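CELL division protein FTSZ (Haloferax volcanii, PDB 4B46) binds and probably hydrolyses GTP as a tubulin-like cytoskeletal protein that controls cell shape and is needed for the rod-shaped cells that swim efficiently. Local coordinates at residues V131-L137 and V161-F167; V228-G232 and R282-C287. One frame throughout, in Å; residues are numbered along the deposited sequence.

Contact 1 (V131-L137 and V161-F167); sequences VYGLGIL and VDNLLVF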
loop_
_atom_site.group_PDB
_atom_site.type_symbol
_atom_site.label_atom_id
_atom_site.label_comp_id
_atom_site.label_asym_id
_atom_site.label_seq_id
_atom_site.Cartn_x
_atom_site.Cartn_y
_atom_site.Cartn_z
ATOM N N VAL A 131 8.084 0.486 -9.726
ATOM C CA VAL A 131 6.813 -0.213 -9.601
ATOM C C VAL A 131 6.724 -0.786 -8.193
ATOM O O VAL A 131 7.500 -1.668 -7.815
ATOM C CB VAL A 131 6.669 -1.363 -10.642
ATOM C CG1 VAL A 131 5.396 -2.184 -10.395
ATOM C CG2 VAL A 131 6.716 -0.807 -12.091
ATOM N N TYR A 132 5.800 -0.255 -7.407
ATOM C CA TYR A 132 5.622 -0.721 -6.039
ATOM C C TYR A 132 4.369 -1.569 -5.925
ATOM O O TYR A 132 3.458 -1.479 -6.759
ATOM C CB TYR A 132 5.544 0.455 -5.063
ATOM C CG TYR A 132 6.739 1.382 -5.149
ATOM C CD1 TYR A 132 8.025 0.906 -4.950
ATOM C CD2 TYR A 132 6.575 2.726 -5.450
ATOM C CE1 TYR A 132 9.123 1.753 -5.040
ATOM C CE2 TYR A 132 7.655 3.579 -5.532
ATOM C CZ TYR A 132 8.927 3.083 -5.335
ATOM O OH TYR A 132 10.008 3.930 -5.424
ATOM N N GLY A 133 4.354 -2.409 -4.901
ATOM C CA GLY A 133 3.191 -3.212 -4.557
ATOM C C GLY A 133 2.619 -2.729 -3.234
ATOM O O GLY A 133 3.350 -2.224 -2.376
ATOM N N LEU A 134 1.301 -2.822 -3.093
ATOM C CA LEU A 134 0.668 -2.736 -1.776
ATOM C C LEU A 134 -0.080 -4.041 -1.592
ATOM O O LEU A 134 -1.120 -4.256 -2.215
ATOM C CB LEU A 134 -0.294 -1.545 -1.676
ATOM C CG LEU A 134 -1.158 -1.426 -0.405
ATOM C CD1 LEU A 134 -0.359 -1.653 0.864
ATOM C CD2 LEU A 134 -1.837 -0.067 -0.352
ATOM N N GLY A 135 0.487 -4.924 -0.776
ATOM C CA GLY A 135 -0.061 -6.247 -0.570
ATOM C C GLY A 135 -0.833 -6.266 0.733
ATOM O O GLY A 135 -0.333 -5.810 1.760
ATOM N N ILE A 136 -2.062 -6.769 0.686
ATOM C CA ILE A 136 -2.904 -6.807 1.868
ATOM C C ILE A 136 -3.055 -8.249 2.353
ATOM O O ILE A 136 -3.610 -9.096 1.638
ATOM C CB ILE A 136 -4.277 -6.200 1.567
ATOM C CG1 ILE A 136 -4.131 -4.720 1.203
ATOM C CG2 ILE A 136 -5.222 -6.431 2.742
ATOM C CD1 ILE A 136 -5.358 -4.116 0.536
ATOM N N LEU A 137 -2.536 -8.531 3.550
ATOM C CA LEU A 137 -2.541 -9.886 4.096
ATOM C C LEU A 137 -3.886 -10.214 4.714
ATOM O O LEU A 137 -4.581 -9.317 5.195
ATOM C CB LEU A 137 -1.430 -10.063 5.143
ATOM C CG LEU A 137 -0.025 -9.756 4.629
ATOM C CD1 LEU A 137 1.034 -10.034 5.706
ATOM C CD2 LEU A 137 0.258 -10.538 3.368
ATOM N N VAL A 161 8.345 -6.542 -7.484
ATOM C CA VAL A 161 8.232 -5.096 -7.317
ATOM C C VAL A 161 9.541 -4.484 -6.817
ATOM O O VAL A 161 10.400 -5.183 -6.280
ATOM C CB VAL A 161 7.121 -4.731 -6.327
ATOM C CG1 VAL A 161 5.755 -5.081 -6.914
ATOM C CG2 VAL A 161 7.337 -5.441 -4.984
ATOM N N ASP A 162 9.686 -3.175 -6.966
ATOM C CA ASP A 162 10.847 -2.494 -6.379
ATOM C C ASP A 162 10.777 -2.457 -4.849
ATOM O O ASP A 162 11.800 -2.396 -4.174
ATOM C CB ASP A 162 11.000 -1.097 -6.966
ATOM C CG ASP A 162 11.243 -1.140 -8.467
ATOM O OD1 ASP A 162 12.221 -1.790 -8.878
ATOM O OD2 ASP A 162 10.435 -0.575 -9.228
ATOM N N ASN A 163 9.561 -2.522 -4.317
ATOM C CA ASN A 163 9.338 -2.554 -2.877
ATOM C C ASN A 163 7.900 -2.970 -2.633
ATOM O O ASN A 163 6.990 -2.565 -3.355
ATOM C CB ASN A 163 9.601 -1.178 -2.237
ATOM C CG ASN A 163 9.779 -1.259 -0.719
ATOM O OD1 ASN A 163 8.842 -1.596 0.026
ATOM N ND2 ASN A 163 10.989 -0.942 -0.255
ATOM N N LEU A 164 7.692 -3.797 -1.623
ATOM C CA LEU A 164 6.347 -4.237 -1.312
ATOM C C LEU A 164 5.899 -3.629 0.009
ATOM O O LEU A 164 6.378 -4.013 1.067
ATOM C CB LEU A 164 6.275 -5.766 -1.262
ATOM C CG LEU A 164 4.889 -6.296 -0.888
ATOM C CD1 LEU A 164 3.855 -5.860 -1.933
ATOM C CD2 LEU A 164 4.922 -7.813 -0.733
ATOM N N LEU A 165 5.013 -2.644 -0.075
ATOM C CA LEU A 165 4.378 -2.066 1.095
ATOM C C LEU A 165 3.306 -3.050 1.535
ATOM O O LEU A 165 2.551 -3.553 0.703
ATOM C CB LEU A 165 3.700 -0.730 0.752
ATOM C CG LEU A 165 4.433 0.527 0.221
ATOM C CD1 LEU A 165 5.192 1.244 1.316
ATOM C CD2 LEU A 165 5.354 0.271 -0.957
ATOM N N VAL A 166 3.224 -3.313 2.834
ATOM C CA VAL A 166 2.298 -4.334 3.334
ATOM C C VAL A 166 1.311 -3.761 4.352
ATOM O O VAL A 166 1.682 -2.972 5.231
ATOM C CB VAL A 166 3.067 -5.529 3.950
ATOM C CG1 VAL A 166 2.105 -6.584 4.556
ATOM C CG2 VAL A 166 3.984 -6.161 2.914
ATOM N N PHE A 167 0.050 -4.153 4.209
ATOM C CA PHE A 167 -0.964 -3.918 5.225
ATOM C C PHE A 167 -1.548 -5.273 5.618
ATOM O O PHE A 167 -2.023 -6.022 4.760
ATOM C CB PHE A 167 -2.061 -2.973 4.714
ATOM C CG PHE A 167 -3.051 -2.577 5.774
ATOM C CD1 PHE A 167 -4.144 -3.386 6.059
ATOM C CD2 PHE A 167 -2.878 -1.403 6.497
ATOM C CE1 PHE A 167 -5.055 -3.031 7.045
ATOM C CE2 PHE A 167 -3.779 -1.038 7.487
ATOM C CZ PHE A 167 -4.872 -1.856 7.761
#
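Strands 131-137 and 163-168 are the two parallel strands of a beta-alpha-beta unit in the GTPase domain, with helix 144-160 as the crossover. Just before the ladder, Asp162 grips Val131 twice. Its OD2 takes the N-H of Val131 in a nearly straight bond, N to OD2 2.6 Å, while its own N donates to Val131 O at 2.8 Å. With chi1 at -62° the carboxylate lies beside the backbone N of Asp162, and OD2 and N can both bond Val131. From there a parallel ladder runs along the strands. Gly133 N meets Asn163 O at 3.1 Å, Gly133 O receives Leu165 N, Gly135 bonds Leu165 and Phe167 in the same way, and Leu137 N closes the row on Phe167 O at 2.8 Å. Gly133 and Gly135 leave room on their face for Leu164, whose CD1 lies 3.6 Å from Gly133 C. On the other face, Tyr132 passes its ring atom CD1 by Asn163 CB at 3.8 Å, with ring and amide planes 73° apart. Leu134 lays CD1 over Leu165 O at 3.5 Å. Asp162 OD1 forms a salt bridge with Lys124 of helix 111-126, which also packs on Val131 and Val161. Helix 179-198 covers Leu134, Ile136 and Phe167, and Ile136 also touches the bound GDP. Strand 100-106 continues the sheet beyond 131-137, and strand 228-237 beyond 163-168, where Asn163 OD1 bonds Ser229 OG.

Contact 2 (V228-G232 and R282-C287); sequences VSTVG and RLTLPC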
loop_
_atom_site.group_PDB
_atom_site.type_symbol
_atom_site.label_atom_id
_atom_site.label_comp_id
_atom_site.label_asym_id
_atom_site.label_seq_id
_atom_site.Cartn_x
_atom_site.Cartn_y
_atom_site.Cartn_z
ATOM N N VAL A 228 10.398 -5.462 2.023
ATOM C CA VAL A 228 9.082 -5.187 2.584
ATOM C C VAL A 228 9.088 -3.873 3.358
ATOM O O VAL A 228 10.041 -3.586 4.082
ATOM C CB VAL A 228 8.679 -6.333 3.544
ATOM C CG1 VAL A 228 7.403 -5.997 4.286
ATOM C CG2 VAL A 228 8.525 -7.639 2.776
ATOM N N SER A 229 8.029 -3.079 3.215
ATOM C CA SER A 229 7.886 -1.862 4.014
ATOM C C SER A 229 6.634 -1.865 4.872
ATOM O O SER A 229 5.648 -2.521 4.553
ATOM C CB SER A 229 7.895 -0.612 3.139
ATOM O OG SER A 229 9.110 -0.521 2.432
ATOM N N THR A 230 6.685 -1.105 5.959
ATOM C CA THR A 230 5.560 -0.980 6.880
ATOM C C THR A 230 5.383 0.498 7.215
ATOM O O THR A 230 6.338 1.283 7.145
ATOM C CB THR A 230 5.782 -1.828 8.165
ATOM O OG1 THR A 230 4.604 -1.806 8.995
ATOM C CG2 THR A 230 6.993 -1.325 8.976
ATOM N N VAL A 231 4.163 0.889 7.568
ATOM C CA VAL A 231 3.894 2.287 7.876
ATOM C C VAL A 231 3.312 2.496 9.277
ATOM O O VAL A 231 2.362 1.821 9.670
ATOM C CB VAL A 231 2.975 2.927 6.800
ATOM C CG1 VAL A 231 2.440 4.265 7.256
ATOM C CG2 VAL A 231 3.742 3.082 5.486
ATOM N N GLY A 232 3.898 3.435 10.026
ATOM C CA GLY A 232 3.346 3.850 11.306
ATOM C C GLY A 232 2.615 5.162 11.138
ATOM O O GLY A 232 2.925 5.922 10.219
ATOM N N ARG A 282 0.231 0.943 16.354
ATOM C CA ARG A 282 0.006 -0.168 15.434
ATOM C C ARG A 282 0.497 0.177 14.022
ATOM O O ARG A 282 0.130 1.201 13.447
ATOM C CB ARG A 282 -1.470 -0.551 15.420
ATOM C CG ARG A 282 -1.787 -1.820 14.620
ATOM C CD ARG A 282 -3.260 -2.143 14.715
ATOM N NE ARG A 282 -3.610 -2.580 16.061
ATOM C CZ ARG A 282 -4.726 -2.237 16.687
ATOM N NH1 ARG A 282 -5.601 -1.445 16.079
ATOM N NH2 ARG A 282 -4.964 -2.682 17.920
ATOM N N LEU A 283 1.352 -0.686 13.486
ATOM C CA LEU A 283 1.878 -0.537 12.134
ATOM C C LEU A 283 0.993 -1.251 11.114
ATOM O O LEU A 283 0.261 -2.164 11.467
ATOM C CB LEU A 283 3.280 -1.130 12.077
ATOM C CG LEU A 283 4.233 -0.574 13.140
ATOM C CD1 LEU A 283 5.605 -1.169 12.926
ATOM C CD2 LEU A 283 4.287 0.959 13.084
ATOM N N THR A 284 1.072 -0.839 9.852
ATOM C CA THR A 284 0.321 -1.512 8.790
ATOM C C THR A 284 0.703 -2.991 8.776
ATOM O O THR A 284 -0.168 -3.868 8.723
ATOM C CB THR A 284 0.546 -0.838 7.405
ATOM O OG1 THR A 284 1.938 -0.850 7.062
ATOM C CG2 THR A 284 0.046 0.608 7.428
ATOM N N LEU A 285 2.007 -3.254 8.862
ATOM C CA LEU A 285 2.538 -4.590 9.121
ATOM C C LEU A 285 3.296 -4.589 10.444
ATOM O O LEU A 285 4.356 -3.987 10.543
ATOM C CB LEU A 285 3.484 -5.045 7.994
ATOM C CG LEU A 285 4.256 -6.354 8.257
ATOM C CD1 LEU A 285 3.318 -7.581 8.384
ATOM C CD2 LEU A 285 5.309 -6.590 7.179
ATOM N N PRO A 286 2.754 -5.261 11.475
ATOM C CA PRO A 286 3.461 -5.279 12.763
ATOM C C PRO A 286 4.838 -5.929 12.652
ATOM O O PRO A 286 5.012 -6.911 11.917
ATOM C CB PRO A 286 2.540 -6.113 13.668
ATOM C CG PRO A 286 1.199 -5.948 13.076
ATOM C CD PRO A 286 1.419 -5.868 11.567
ATOM N N CYS A 287 5.808 -5.352 13.353
ATOM C CA CYS A 287 7.174 -5.856 13.383
ATOM C C CYS A 287 7.962 -5.068 14.418
ATOM O O CYS A 287 7.467 -4.092 14.970
ATOM C CB CYS A 287 7.837 -5.713 12.005
ATOM S SG CYS A 287 7.992 -4.011 11.397
HETATM O O HOH W 1 -0.184 2.439 10.900
#
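Thr230 has its CB directed at the loop 282-287, and its two branches meet different residues. OG1 donates to Leu285 O at 2.7 Å, well off the C=O direction (C=O...OG1 angle 116°) and tilted from the carbonyl plane. The methyl CG2 rests against Cys287 SG at 3.8 Å. Thr284 faces the strand from the loop. With chi1 at 59°, its OG1 sits between its own N and carbonyl carbon and accepts the N-H of Val231, N to OG1 2.9 Å. Its methyl CG2 lies alongside Val231 CB at 3.8 Å. Thr284 N returns a bond to Val231 O at 3.0 Å, so this one residue holds both polar backbone atoms of Val231. Leu283 drops CD2 onto Gly232 CA at 3.5 Å. At the other end, Val228 and Leu285 cross at about a right angle, CG1 to CD2 3.6 Å. A water lies within bonding distance of both Val231 O and Arg282 O. Thr284 OG1 also bonds Val166 O on the neighbouring strand 163-168. The irregular loop therefore meets the strand without forming a regular beta ladder. Threonine hydroxyls serve buried backbone groups, and the apolar contacts of Leu283, Leu285 and the methyls lie beside these bonds.

Contact 1 comes first along the chain, and the centres of the two contacts lie about 11 Å apart. Contact 1 belongs to the GTPase domain and contact 2 to the C-terminal domain, yet they share one mixed sheet. Strand 163-168 of contact 1 is the direct neighbour of strand 228-237 of contact 2. The join is both polar and apolar. Asn163 OD1 lies 2.6 Å from Ser229 OG, Val166 CG2 packs on Val228 CG1, and Phe167 CD2 touches Thr284 CB. Helix 179-198 packs against side chains of both contacts. Contact 1 reaches the GDP through Ile136, whereas the side chain of Thr284 is about 11 Å from the GDP. The pair thus joins the two domains through one continuous sheet.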